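Side-chain contact in type III export protein PSCE (Pseudomonas aeruginosa, PDB 2UWJ), which acts with PscG as a cytoplasmic chaperone that keeps the type III secretion needle protein PscF from polymerising too early, and is required for needle assembly: residues R35-R40 against Q48-Q53. Numbering follows the deposited sequence.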
# COMPACT_ATOMS: atom_id res chain seq x y z
N ARG A 35 -14.35 14.24 24.10
CA ARG A 35 -14.57 14.31 25.54
C ARG A 35 -15.29 15.62 25.91
O ARG A 35 -16.13 15.63 26.80
CB ARG A 35 -13.25 14.20 26.28
CG ARG A 35 -12.73 12.76 26.36
CD ARG A 35 -11.33 12.74 26.89
NE ARG A 35 -10.81 11.37 27.05
CZ ARG A 35 -9.52 11.07 27.15
NH1 ARG A 35 -8.61 12.04 27.10
NH2 ARG A 35 -9.12 9.80 27.31
N ARG A 36 -14.97 16.69 25.21
CA ARG A 36 -15.65 17.96 25.46
C ARG A 36 -17.14 17.82 25.12
O ARG A 36 -18.01 18.21 25.90
CB ARG A 36 -15.03 19.11 24.64
CG ARG A 36 -13.62 19.49 25.10
CD ARG A 36 -13.19 20.87 24.51
NE ARG A 36 -13.21 20.86 23.04
CZ ARG A 36 -12.18 20.52 22.27
NH1 ARG A 36 -11.02 20.18 22.83
NH2 ARG A 36 -12.31 20.50 20.95
N GLU A 37 -17.46 17.23 23.97
CA GLU A 37 -18.86 17.07 23.61
C GLU A 37 -19.63 16.13 24.59
O GLU A 37 -20.81 16.34 24.88
CB GLU A 37 -19.02 16.61 22.15
CG GLU A 37 -20.49 16.57 21.74
CD GLU A 37 -20.75 16.17 20.31
OE1 GLU A 37 -21.93 15.91 19.96
OE2 GLU A 37 -19.79 16.10 19.52
N LEU A 38 -18.95 15.11 25.11
CA LEU A 38 -19.56 14.19 26.04
C LEU A 38 -19.88 14.96 27.31
O LEU A 38 -20.94 14.77 27.92
CB LEU A 38 -18.60 13.04 26.38
CG LEU A 38 -18.76 11.85 25.40
CD1 LEU A 38 -17.45 11.05 25.46
CD2 LEU A 38 -20.03 11.00 25.73
N ALA A 39 -18.96 15.83 27.71
CA ALA A 39 -19.11 16.63 28.93
C ALA A 39 -20.30 17.60 28.84
O ALA A 39 -20.93 17.90 29.84
CB ALA A 39 -17.82 17.39 29.20
N ARG A 40 -20.63 18.08 27.65
CA ARG A 40 -21.77 18.98 27.52
C ARG A 40 -23.09 18.24 27.72
O ARG A 40 -24.09 18.88 28.01
CB ARG A 40 -21.78 19.67 26.16
CG ARG A 40 -20.69 20.70 26.01
CD ARG A 40 -20.90 21.51 24.73
NE ARG A 40 -21.97 20.90 23.95
CZ ARG A 40 -21.84 20.49 22.68
NH1 ARG A 40 -20.67 20.64 22.04
NH2 ARG A 40 -22.89 19.93 22.06
N GLN A 48 -23.91 7.19 23.17
CA GLN A 48 -23.38 5.84 22.91
C GLN A 48 -22.41 5.96 21.70
O GLN A 48 -21.35 5.36 21.67
CB GLN A 48 -24.53 4.87 22.59
CG GLN A 48 -24.16 3.63 21.78
CD GLN A 48 -23.24 2.61 22.52
OE1 GLN A 48 -23.28 2.50 23.76
NE2 GLN A 48 -22.44 1.84 21.76
N PHE A 49 -22.78 6.78 20.74
CA PHE A 49 -21.95 7.03 19.54
C PHE A 49 -20.62 7.68 19.94
O PHE A 49 -19.54 7.20 19.55
CB PHE A 49 -22.78 7.92 18.62
CG PHE A 49 -22.13 8.30 17.33
CD1 PHE A 49 -21.18 9.32 17.28
CD2 PHE A 49 -22.62 7.77 16.12
CE1 PHE A 49 -20.75 9.83 16.03
CE2 PHE A 49 -22.19 8.27 14.87
CZ PHE A 49 -21.26 9.30 14.82
N LEU A 50 -20.67 8.75 20.74
CA LEU A 50 -19.47 9.42 21.18
C LEU A 50 -18.57 8.53 22.03
O LEU A 50 -17.33 8.63 21.97
CB LEU A 50 -19.82 10.68 21.99
CG LEU A 50 -20.46 11.86 21.23
CD1 LEU A 50 -20.89 13.01 22.26
CD2 LEU A 50 -19.46 12.39 20.22
N GLN A 51 -19.16 7.70 22.87
CA GLN A 51 -18.34 6.85 23.72
C GLN A 51 -17.57 5.84 22.85
O GLN A 51 -16.40 5.59 23.11
CB GLN A 51 -19.23 6.10 24.71
CG GLN A 51 -19.73 7.01 25.82
CD GLN A 51 -19.35 6.51 27.20
OE1 GLN A 51 -19.97 5.57 27.73
NE2 GLN A 51 -18.30 7.11 27.78
N GLN A 52 -18.24 5.27 21.85
CA GLN A 52 -17.60 4.32 20.95
C GLN A 52 -16.49 5.08 20.18
O GLN A 52 -15.38 4.56 19.98
CB GLN A 52 -18.60 3.76 19.94
CG GLN A 52 -19.55 2.71 20.55
CD GLN A 52 -20.46 2.07 19.49
OE1 GLN A 52 -21.46 2.68 19.05
NE2 GLN A 52 -20.13 0.83 19.07
N GLN A 53 -16.78 6.32 19.77
CA GLN A 53 -15.76 7.08 19.07
C GLN A 53 -14.56 7.35 19.96
O GLN A 53 -13.39 7.24 19.51
CB GLN A 53 -16.32 8.40 18.56
CG GLN A 53 -15.22 9.20 17.91
CD GLN A 53 -15.75 10.00 16.75
OE1 GLN A 53 -15.77 11.23 16.79
NE2 GLN A 53 -16.20 9.30 15.71
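L38 and L50 reach toward each other from two antiparallel helices and lie flank to flank, running opposite ways. L38 lays CG against L50 CB, 3.8 Å away. L38 CD2 also touches L50 CB and then goes on to Q51, where it lies 4.0 Å from CG. L38 meets the Q51 side chain nearly perpendicular to it, and only the aliphatic start of the glutamine is used.

L50 is the buried member of the group. It puts its methyls against E37, whose chain lies crosswise over it. L50 CD1 packs on E37 CG at 3.6 Å, and L50 CD2 lies 3.8 Å from E37 OE2. The E37 chain is extended, with CG anti to the backbone N (chi1 -175°). This lays one face of the carboxylate over the leucine methyls, while OE1 forms a salt bridge with R46, just before segment 48-53. E37 thus covers L50 with its chain and its carboxylate, and its charge is paired on the partner helix.

The axes of the short segments are 9.9 Å apart at an angle of 152°. The contact closes the connecting-loop end of the helical hairpin formed by helices 18-40 and 44-68. L50 also touches C34, one turn back on helix 18-40. Q48, F49 and Q52 pack on the neighbouring PscG chain, so helix 44-68 lies between helix 18-40 and PscG here.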